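PDB 3RQA: cyclic di-GMP receptor atypical PilZ domain-containing protein from Xanthomonas campestris pv. campestris, which is of unknown function but belongs to the atypical PilZ family named for cyclic di-GMP reception, and self-assembles into a tetramer through an unusual helical bundle. Local coordinates for residues L29-P39 with H119-Q130; A45-E56 with P131-L141. One frame throughout, in Å; residues are numbered along the deposited sequence.

How the contacts relate
Contact 1 closes the six-stranded PilZ barrel by pairing its first strand with 124-129; contact 2, its centre 18 Å away, sets helix 42-55, which follows that first strand, on the loop and strand that come after 124-129. The segments therefore alternate along the chain, and strands 124-129 and 139-150 are neighbours in the sheet: Leu129 O lies 2.6 Å from Leu139 N, and Val127 N 2.9 Å from Leu141 O, both probably hydrogen-bonded. A bound acetate, probably from the crystallisation liquor, lies about 3 Å from the side chain of Trp134 in contact 2.

Contact 1 of 2, residues L29-P39 with H119-Q130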
loop_
_atom_site.group_PDB
_atom_site.type_symbol
_atom_site.label_atom_id
_atom_site.label_comp_id
_atom_site.label_asym_id
_atom_site.label_seq_id
_atom_site.Cartn_x
_atom_site.Cartn_y
_atom_site.Cartn_z
ATOM N N LEU C 29 -10.910 16.722 -17.490
ATOM C CA LEU C 29 -10.317 15.761 -16.570
ATOM C C LEU C 29 -9.332 14.894 -17.340
ATOM O O LEU C 29 -9.365 14.854 -18.571
ATOM C CB LEU C 29 -11.400 14.876 -15.936
ATOM C CG LEU C 29 -11.925 13.663 -16.715
ATOM C CD1 LEU C 29 -12.769 12.803 -15.793
ATOM C CD2 LEU C 29 -12.724 14.105 -17.910
ATOM N N PRO C 30 -8.426 14.205 -16.632
ATOM C CA PRO C 30 -7.490 13.374 -17.389
ATOM C C PRO C 30 -8.210 12.272 -18.159
ATOM O O PRO C 30 -8.877 11.421 -17.570
ATOM C CB PRO C 30 -6.514 12.858 -16.321
ATOM C CG PRO C 30 -7.183 13.159 -15.002
ATOM C CD PRO C 30 -7.962 14.404 -15.251
ATOM N N ALA C 31 -8.075 12.316 -19.486
ATOM C CA ALA C 31 -8.734 11.354 -20.366
ATOM C C ALA C 31 -7.855 10.890 -21.511
ATOM O O ALA C 31 -6.973 11.620 -21.969
ATOM C CB ALA C 31 -9.999 11.964 -20.930
ATOM N N GLY C 32 -8.120 9.676 -21.982
ATOM C CA GLY C 32 -7.356 9.127 -23.084
ATOM C C GLY C 32 -8.011 7.895 -23.674
ATOM O O GLY C 32 -8.928 7.333 -23.089
ATOM N N PHE C 33 -7.537 7.485 -24.845
ATOM C CA PHE C 33 -8.046 6.301 -25.528
ATOM C C PHE C 33 -6.851 5.504 -26.032
ATOM O O PHE C 33 -5.898 6.071 -26.561
ATOM C CB PHE C 33 -8.958 6.708 -26.694
ATOM C CG PHE C 33 -9.376 5.559 -27.575
ATOM C CD1 PHE C 33 -8.746 5.340 -28.799
ATOM C CD2 PHE C 33 -10.389 4.693 -27.179
ATOM C CE1 PHE C 33 -9.120 4.273 -29.614
ATOM C CE2 PHE C 33 -10.771 3.623 -27.984
ATOM C CZ PHE C 33 -10.136 3.413 -29.205
ATOM N N HIS C 34 -6.895 4.192 -25.837
ATOM C CA HIS C 34 -5.819 3.300 -26.264
ATOM C C HIS C 34 -6.396 2.094 -26.973
ATOM O O HIS C 34 -7.344 1.491 -26.484
ATOM C CB HIS C 34 -5.008 2.828 -25.058
ATOM C CG HIS C 34 -3.912 3.763 -24.659
ATOM N ND1 HIS C 34 -2.827 4.028 -25.471
ATOM C CD2 HIS C 34 -3.720 4.480 -23.528
ATOM C CE1 HIS C 34 -2.015 4.867 -24.854
ATOM N NE2 HIS C 34 -2.535 5.158 -23.674
ATOM N N VAL C 35 -5.811 1.737 -28.114
ATOM C CA VAL C 35 -6.290 0.604 -28.895
ATOM C C VAL C 35 -5.981 -0.726 -28.252
ATOM O O VAL C 35 -6.761 -1.664 -28.346
ATOM C CB VAL C 35 -5.676 0.575 -30.314
ATOM C CG1 VAL C 35 -6.229 -0.619 -31.088
ATOM C CG2 VAL C 35 -5.979 1.870 -31.044
ATOM N N THR C 36 -4.828 -0.823 -27.611
ATOM C CA THR C 36 -4.472 -2.095 -26.995
ATOM C C THR C 36 -4.969 -2.171 -25.551
ATOM O O THR C 36 -4.245 -1.887 -24.590
ATOM C CB THR C 36 -2.963 -2.336 -27.077
ATOM O OG1 THR C 36 -2.565 -2.280 -28.458
ATOM C CG2 THR C 36 -2.616 -3.711 -26.530
ATOM N N ALA C 37 -6.238 -2.568 -25.443
ATOM C CA ALA C 37 -6.950 -2.698 -24.176
ATOM C C ALA C 37 -6.241 -3.488 -23.076
ATOM O O ALA C 37 -5.158 -4.042 -23.272
ATOM C CB ALA C 37 -8.344 -3.293 -24.430
ATOM N N ASP C 38 -6.895 -3.513 -21.917
ATOM C CA ASP C 38 -6.445 -4.180 -20.695
ATOM C C ASP C 38 -7.278 -3.560 -19.569
ATOM O O ASP C 38 -6.799 -3.389 -18.445
ATOM C CB ASP C 38 -4.969 -3.881 -20.445
ATOM C CG ASP C 38 -4.662 -2.395 -20.510
ATOM O OD1 ASP C 38 -4.688 -1.831 -21.630
ATOM O OD2 ASP C 38 -4.407 -1.790 -19.443
ATOM N N PRO C 39 -8.554 -3.240 -19.857
ATOM C CA PRO C 39 -9.480 -2.624 -18.900
ATOM C C PRO C 39 -9.635 -3.343 -17.574
ATOM O O PRO C 39 -9.529 -2.742 -16.504
ATOM C CB PRO C 39 -10.808 -2.593 -19.665
ATOM C CG PRO C 39 -10.412 -2.719 -21.100
ATOM C CD PRO C 39 -9.304 -3.714 -21.034
ATOM N N HIS C 119 -8.332 7.812 -35.285
ATOM C CA HIS C 119 -8.557 6.376 -35.366
ATOM C C HIS C 119 -9.853 6.183 -36.122
ATOM O O HIS C 119 -10.886 6.705 -35.721
ATOM C CB HIS C 119 -8.673 5.771 -33.972
ATOM C CG HIS C 119 -7.355 5.511 -33.318
ATOM N ND1 HIS C 119 -6.537 4.465 -33.690
ATOM C CD2 HIS C 119 -6.703 6.169 -32.331
ATOM C CE1 HIS C 119 -5.438 4.489 -32.959
ATOM N NE2 HIS C 119 -5.512 5.513 -32.127
ATOM N N PRO C 120 -9.819 5.423 -37.224
ATOM C CA PRO C 120 -11.029 5.201 -38.009
ATOM C C PRO C 120 -12.173 4.582 -37.222
ATOM O O PRO C 120 -11.955 3.785 -36.299
ATOM C CB PRO C 120 -10.543 4.291 -39.135
ATOM C CG PRO C 120 -9.453 3.494 -38.471
ATOM C CD PRO C 120 -8.718 4.565 -37.704
ATOM N N PRO C 121 -13.414 4.967 -37.558
ATOM C CA PRO C 121 -14.560 4.398 -36.850
ATOM C C PRO C 121 -14.489 2.881 -36.971
ATOM O O PRO C 121 -14.163 2.351 -38.033
ATOM C CB PRO C 121 -15.766 5.009 -37.572
ATOM C CG PRO C 121 -15.221 5.518 -38.856
ATOM C CD PRO C 121 -13.850 5.999 -38.506
ATOM N N GLY C 122 -14.756 2.191 -35.870
ATOM C CA GLY C 122 -14.689 0.746 -35.884
ATOM C C GLY C 122 -13.499 0.287 -35.061
ATOM O O GLY C 122 -13.437 -0.861 -34.634
ATOM N N THR C 123 -12.542 1.183 -34.843
ATOM C CA THR C 123 -11.380 0.835 -34.037
ATOM C C THR C 123 -11.882 0.495 -32.640
ATOM O O THR C 123 -12.744 1.175 -32.091
ATOM C CB THR C 123 -10.378 1.999 -33.944
ATOM O OG1 THR C 123 -10.021 2.425 -35.264
ATOM C CG2 THR C 123 -9.119 1.558 -33.218
ATOM N N THR C 124 -11.349 -0.576 -32.081
ATOM C CA THR C 124 -11.750 -1.016 -30.760
ATOM C C THR C 124 -10.631 -0.704 -29.796
ATOM O O THR C 124 -9.462 -0.655 -30.192
ATOM C CB THR C 124 -12.040 -2.535 -30.752
ATOM O OG1 THR C 124 -13.252 -2.784 -31.476
ATOM C CG2 THR C 124 -12.192 -3.060 -29.329
ATOM N N GLY C 125 -10.988 -0.487 -28.534
ATOM C CA GLY C 125 -9.982 -0.188 -27.531
ATOM C C GLY C 125 -10.556 0.154 -26.165
ATOM O O GLY C 125 -11.632 -0.296 -25.794
ATOM N N SER C 126 -9.826 0.957 -25.412
ATOM C CA SER C 126 -10.283 1.348 -24.093
ATOM C C SER C 126 -10.134 2.822 -23.802
ATOM O O SER C 126 -9.094 3.417 -24.063
ATOM C CB SER C 126 -9.544 0.554 -23.024
ATOM O OG SER C 126 -9.967 -0.797 -23.042
ATOM N N VAL C 127 -11.201 3.412 -23.283
ATOM C CA VAL C 127 -11.185 4.811 -22.884
ATOM C C VAL C 127 -10.571 4.801 -21.481
ATOM O O VAL C 127 -11.001 4.019 -20.634
ATOM C CB VAL C 127 -12.626 5.381 -22.791
ATOM C CG1 VAL C 127 -12.639 6.646 -21.968
ATOM C CG2 VAL C 127 -13.176 5.648 -24.184
ATOM N N LEU C 128 -9.549 5.618 -21.250
ATOM C CA LEU C 128 -8.929 5.706 -19.923
ATOM C C LEU C 128 -9.323 7.046 -19.324
ATOM O O LEU C 128 -9.240 8.080 -19.990
ATOM C CB LEU C 128 -7.401 5.578 -20.002
ATOM C CG LEU C 128 -6.876 4.132 -20.004
ATOM C CD1 LEU C 128 -7.390 3.396 -21.239
ATOM C CD2 LEU C 128 -5.353 4.128 -19.994
ATOM N N LEU C 129 -9.766 7.016 -18.068
ATOM C CA LEU C 129 -10.230 8.212 -17.381
ATOM C C LEU C 129 -9.844 8.217 -15.899
ATOM O O LEU C 129 -9.888 7.175 -15.242
ATOM C CB LEU C 129 -11.755 8.252 -17.478
ATOM C CG LEU C 129 -12.594 9.311 -18.190
ATOM C CD1 LEU C 129 -12.071 9.611 -19.582
ATOM C CD2 LEU C 129 -14.033 8.785 -18.247
ATOM N N GLN C 130 -9.473 9.380 -15.372
ATOM C CA GLN C 130 -9.169 9.491 -13.941
ATOM C C GLN C 130 -10.373 10.241 -13.391
ATOM O O GLN C 130 -10.425 11.469 -13.436
ATOM C CB GLN C 130 -7.899 10.299 -13.662
ATOM C CG GLN C 130 -7.517 10.275 -12.185
ATOM C CD GLN C 130 -6.342 11.182 -11.854
ATOM O OE1 GLN C 130 -5.372 11.246 -12.594
ATOM N NE2 GLN C 130 -6.425 11.874 -10.722
#
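Phe33 points a ring edge at the face of His119 where two antiparallel strands, 29-34 and 124-129, close the six-stranded barrel of the PilZ domain. The two rings form an offset edge-to-face pair, centroids 5.7 Å apart and planes at 69°, with Phe33 CE1 lying over the imidazole. With CG anti to the backbone N (chi1 172°), the phenyl runs along the neighbouring strand past Gly125, whose CA approaches the ring obliquely and sits 3.9 Å from Phe33 CE2. Val35 brings its CG2 methyl to the same imidazole, 3.3 Å from His119 CE1, and Thr123 CG2 packs against that valine methyl. Between the strands, Gly32 and His34 each exchange two backbone hydrogen bonds, with Leu128 and Ser126, while Ala31 and Phe33 form the alternating non-hydrogen-bonded pairs with Leu129 and Val127. Phe33 and Val127 also meet Leu159 of strand 155-161 on the same face of the sheet. At the far end Gln130 N donates to Pro30 O, and the two side chains cross obliquely. There the proline ring leans on the aliphatic root of the glutamine, Pro30 CG being 3.2 Å from Gln130 CB.

Contact 2 of 2, residues A45-E56 with P131-L141; sequences AETLLRSLGQVE and PSDWLPELLQL
One face of the Trp134 indole is covered by its own neighbour, Leu135, whose CB stands 3.9 Å above the ring plane, and the edge is met by the carboxylate of Glu56. Trp134 NE1 donates to Glu56 OE1 on the anti lone pair; the modelled 2.5 Å between these two atoms is unusually short, and its exact value is doubtful. The oxygen is tilted 17° from the ring plane, and carboxylate and indole are turned 59° apart. Ser132 OG donates to the same oxygen, though its position is less sure. Farther round the indole, Val55 CG1 and Leu52 CD1 each lie 4.0 Å from Trp134 CZ2. Leu52 divides its methyls: CD1 meets Leu135 CD2, whereas CD2 lies on the ring of Pro131, 3.7 Å from its CG. One turn back, Leu48 pushes CD2 to 3.6 Å from Leu138 O. Leu139 CD1 touches both Ala45 CB and Leu49 CD1, each 3.5 Å away, the leucine pair being tight. Arg90 of the second subunit forms a salt bridge with Glu137, and Leu87 of that subunit packs on Leu135. This is a helix packed on a barrel strand and its preceding loop, a largely apolar seam of the PilZ domain, with a polar end at Glu56, that also borders the tetramer interface.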
loop_
_atom_site.group_PDB
_atom_site.type_symbol
_atom_site.label_atom_id
_atom_site.label_comp_id
_atom_site.label_asym_id
_atom_site.label_seq_id
_atom_site.Cartn_x
_atom_site.Cartn_y
_atom_site.Cartn_z
ATOM N N ALA C 45 -14.404 -1.598 -12.255
ATOM C CA ALA C 45 -14.855 -0.256 -12.600
ATOM C C ALA C 45 -15.992 0.134 -11.650
ATOM O O ALA C 45 -15.954 1.204 -11.039
ATOM C CB ALA C 45 -15.332 -0.214 -14.055
ATOM N N GLU C 46 -16.987 -0.736 -11.505
ATOM C CA GLU C 46 -18.115 -0.450 -10.613
ATOM C C GLU C 46 -17.642 -0.178 -9.180
ATOM O O GLU C 46 -18.084 0.774 -8.543
ATOM C CB GLU C 46 -19.126 -1.615 -10.604
ATOM C CG GLU C 46 -20.221 -1.478 -9.530
ATOM C CD GLU C 46 -21.290 -2.565 -9.591
ATOM O OE1 GLU C 46 -21.042 -3.624 -10.192
ATOM O OE2 GLU C 46 -22.382 -2.360 -9.016
ATOM N N THR C 47 -16.739 -1.015 -8.685
ATOM C CA THR C 47 -16.231 -0.858 -7.326
ATOM C C THR C 47 -15.517 0.471 -7.170
ATOM O O THR C 47 -15.685 1.149 -6.171
ATOM C CB THR C 47 -15.284 -2.014 -6.940
ATOM O OG1 THR C 47 -16.024 -3.244 -6.933
ATOM C CG2 THR C 47 -14.688 -1.781 -5.546
ATOM N N LEU C 48 -14.726 0.840 -8.165
ATOM C CA LEU C 48 -14.020 2.101 -8.133
ATOM C C LEU C 48 -15.000 3.278 -8.001
ATOM O O LEU C 48 -14.830 4.149 -7.149
ATOM C CB LEU C 48 -13.191 2.274 -9.420
ATOM C CG LEU C 48 -12.723 3.710 -9.710
ATOM C CD1 LEU C 48 -11.923 4.236 -8.527
ATOM C CD2 LEU C 48 -11.894 3.748 -11.002
ATOM N N LEU C 49 -16.013 3.299 -8.865
ATOM C CA LEU C 49 -17.007 4.370 -8.878
ATOM C C LEU C 49 -17.828 4.459 -7.590
ATOM O O LEU C 49 -17.980 5.538 -7.010
ATOM C CB LEU C 49 -17.933 4.196 -10.097
ATOM C CG LEU C 49 -17.612 4.982 -11.380
ATOM C CD1 LEU C 49 -16.135 5.017 -11.627
ATOM C CD2 LEU C 49 -18.342 4.352 -12.558
ATOM N N ARG C 50 -18.351 3.326 -7.138
ATOM C CA ARG C 50 -19.159 3.316 -5.930
ATOM C C ARG C 50 -18.347 3.685 -4.693
ATOM O O ARG C 50 -18.758 4.532 -3.911
ATOM C CB ARG C 50 -19.806 1.948 -5.729
ATOM C CG ARG C 50 -20.887 1.610 -6.751
ATOM C CD ARG C 50 -21.642 0.342 -6.348
ATOM N NE ARG C 50 -22.607 -0.058 -7.368
ATOM C CZ ARG C 50 -23.679 0.650 -7.726
ATOM N NH1 ARG C 50 -24.483 0.193 -8.675
ATOM N NH2 ARG C 50 -23.957 1.801 -7.134
ATOM N N SER C 51 -17.192 3.050 -4.523
ATOM C CA SER C 51 -16.345 3.324 -3.370
ATOM C C SER C 51 -15.969 4.791 -3.356
ATOM O O SER C 51 -15.980 5.443 -2.313
ATOM C CB SER C 51 -15.084 2.462 -3.426
ATOM O OG SER C 51 -15.424 1.086 -3.483
ATOM N N LEU C 52 -15.656 5.305 -4.539
ATOM C CA LEU C 52 -15.272 6.700 -4.710
ATOM C C LEU C 52 -16.409 7.612 -4.228
ATOM O O LEU C 52 -16.174 8.630 -3.575
ATOM C CB LEU C 52 -14.965 6.951 -6.192
ATOM C CG LEU C 52 -14.030 8.083 -6.618
ATOM C CD1 LEU C 52 -12.691 7.968 -5.877
ATOM C CD2 LEU C 52 -13.824 8.014 -8.133
ATOM N N GLY C 53 -17.641 7.231 -4.535
ATOM C CA GLY C 53 -18.779 8.036 -4.129
ATOM C C GLY C 53 -18.979 8.049 -2.622
ATOM O O GLY C 53 -19.251 9.093 -2.017
ATOM N N GLN C 54 -18.829 6.882 -2.008
ATOM C CA GLN C 54 -19.017 6.763 -0.572
ATOM C C GLN C 54 -18.020 7.576 0.227
ATOM O O GLN C 54 -18.319 8.009 1.337
ATOM C CB GLN C 54 -18.935 5.306 -0.159
ATOM C CG GLN C 54 -20.076 4.482 -0.686
ATOM C CD GLN C 54 -20.004 3.062 -0.199
ATOM O OE1 GLN C 54 -19.732 2.137 -0.972
ATOM N NE2 GLN C 54 -20.228 2.874 1.102
ATOM N N VAL C 55 -16.839 7.789 -0.335
ATOM C CA VAL C 55 -15.808 8.546 0.360
ATOM C C VAL C 55 -15.842 10.052 0.084
ATOM O O VAL C 55 -15.511 10.851 0.953
ATOM C CB VAL C 55 -14.399 8.000 0.010
ATOM C CG1 VAL C 55 -13.316 8.849 0.671
ATOM C CG2 VAL C 55 -14.283 6.553 0.460
ATOM N N GLU C 56 -16.273 10.437 -1.109
ATOM C CA GLU C 56 -16.304 11.843 -1.490
ATOM C C GLU C 56 -17.523 12.683 -1.103
ATOM O O GLU C 56 -18.373 12.272 -0.302
ATOM C CB GLU C 56 -16.085 11.964 -3.000
ATOM C CG GLU C 56 -14.653 11.714 -3.453
ATOM C CD GLU C 56 -14.504 11.807 -4.960
ATOM O OE1 GLU C 56 -13.357 11.780 -5.463
ATOM O OE2 GLU C 56 -15.545 11.904 -5.647
ATOM N N PRO C 131 -11.357 9.502 -12.871
ATOM C CA PRO C 131 -12.599 10.032 -12.310
ATOM C C PRO C 131 -12.489 10.991 -11.136
ATOM O O PRO C 131 -13.158 12.027 -11.108
ATOM C CB PRO C 131 -13.374 8.765 -11.948
ATOM C CG PRO C 131 -12.293 7.836 -11.534
ATOM C CD PRO C 131 -11.251 8.054 -12.613
ATOM N N SER C 132 -11.653 10.638 -10.167
ATOM C CA SER C 132 -11.484 11.437 -8.966
ATOM C C SER C 132 -10.681 12.713 -9.126
ATOM O O SER C 132 -11.188 13.720 -9.610
ATOM C CB SER C 132 -10.849 10.590 -7.874
ATOM O OG SER C 132 -10.646 11.366 -6.715
ATOM N N ASP C 133 -9.426 12.657 -8.700
ATOM C CA ASP C 133 -8.509 13.790 -8.743
ATOM C C ASP C 133 -7.572 13.612 -7.546
ATOM O O ASP C 133 -6.356 13.714 -7.685
ATOM C CB ASP C 133 -9.256 15.117 -8.607
ATOM C CG ASP C 133 -8.361 16.312 -8.846
ATOM O OD1 ASP C 133 -7.272 16.368 -8.237
ATOM O OD2 ASP C 133 -8.745 17.203 -9.637
ATOM N N TRP C 134 -8.140 13.341 -6.371
ATOM C CA TRP C 134 -7.318 13.120 -5.182
ATOM C C TRP C 134 -6.839 11.665 -5.164
ATOM O O TRP C 134 -5.904 11.325 -4.444
ATOM C CB TRP C 134 -8.103 13.420 -3.899
ATOM C CG TRP C 134 -9.309 12.559 -3.715
ATOM C CD1 TRP C 134 -10.555 12.765 -4.240
ATOM C CD2 TRP C 134 -9.369 11.311 -3.015
ATOM N NE1 TRP C 134 -11.389 11.713 -3.913
ATOM C CE2 TRP C 134 -10.685 10.808 -3.162
ATOM C CE3 TRP C 134 -8.439 10.569 -2.275
ATOM C CZ2 TRP C 134 -11.094 9.592 -2.599
ATOM C CZ3 TRP C 134 -8.847 9.357 -1.711
ATOM C CH2 TRP C 134 -10.167 8.884 -1.878
ATOM N N LEU C 135 -7.479 10.814 -5.965
ATOM C CA LEU C 135 -7.113 9.396 -6.051
ATOM C C LEU C 135 -6.602 9.114 -7.462
ATOM O O LEU C 135 -7.344 9.207 -8.435
ATOM C CB LEU C 135 -8.327 8.515 -5.764
ATOM C CG LEU C 135 -8.128 7.001 -5.692
ATOM C CD1 LEU C 135 -7.501 6.617 -4.367
ATOM C CD2 LEU C 135 -9.477 6.317 -5.845
ATOM N N PRO C 136 -5.320 8.747 -7.588
ATOM C CA PRO C 136 -4.711 8.462 -8.893
ATOM C C PRO C 136 -5.094 7.106 -9.496
ATOM O O PRO C 136 -4.230 6.353 -9.946
ATOM C CB PRO C 136 -3.223 8.557 -8.584
ATOM C CG PRO C 136 -3.162 7.899 -7.220
ATOM C CD PRO C 136 -4.351 8.526 -6.494
ATOM N N GLU C 137 -6.378 6.780 -9.492
ATOM C CA GLU C 137 -6.803 5.513 -10.066
ATOM C C GLU C 137 -7.579 5.777 -11.346
ATOM O O GLU C 137 -8.313 6.763 -11.459
ATOM C CB GLU C 137 -7.668 4.717 -9.086
ATOM C CG GLU C 137 -8.089 3.360 -9.627
ATOM C CD GLU C 137 -6.942 2.367 -9.722
ATOM O OE1 GLU C 137 -5.875 2.717 -10.276
ATOM O OE2 GLU C 137 -7.110 1.224 -9.241
ATOM N N LEU C 138 -7.418 4.892 -12.318
ATOM C CA LEU C 138 -8.095 5.082 -13.588
ATOM C C LEU C 138 -9.274 4.166 -13.828
ATOM O O LEU C 138 -9.288 3.007 -13.424
ATOM C CB LEU C 138 -7.093 4.946 -14.741
ATOM C CG LEU C 138 -5.884 5.891 -14.659
ATOM C CD1 LEU C 138 -5.008 5.750 -15.908
ATOM C CD2 LEU C 138 -6.374 7.318 -14.523
ATOM N N LEU C 139 -10.286 4.730 -14.467
ATOM C CA LEU C 139 -11.468 3.987 -14.840
ATOM C C LEU C 139 -11.181 3.608 -16.301
ATOM O O LEU C 139 -10.907 4.486 -17.129
ATOM C CB LEU C 139 -12.707 4.883 -14.759
ATOM C CG LEU C 139 -14.054 4.261 -15.156
ATOM C CD1 LEU C 139 -14.500 3.236 -14.096
ATOM C CD2 LEU C 139 -15.099 5.363 -15.315
ATOM N N GLN C 140 -11.191 2.316 -16.615
ATOM C CA GLN C 140 -10.954 1.909 -17.994
ATOM C C GLN C 140 -12.239 1.306 -18.504
ATOM O O GLN C 140 -12.829 0.456 -17.845
ATOM C CB GLN C 140 -9.825 0.882 -18.097
ATOM C CG GLN C 140 -8.474 1.400 -17.644
ATOM C CD GLN C 140 -7.319 0.663 -18.304
ATOM O OE1 GLN C 140 -6.155 0.925 -18.010
ATOM N NE2 GLN C 140 -7.639 -0.253 -19.208
ATOM N N LEU C 141 -12.675 1.756 -19.671
ATOM C CA LEU C 141 -13.908 1.270 -20.264
ATOM C C LEU C 141 -13.748 0.867 -21.736
ATOM O O LEU C 141 -13.484 1.713 -22.596
ATOM C CB LEU C 141 -14.993 2.347 -20.160
ATOM C CG LEU C 141 -15.361 2.841 -18.752
ATOM C CD1 LEU C 141 -16.486 3.875 -18.845
ATOM C CD2 LEU C 141 -15.785 1.668 -17.891
#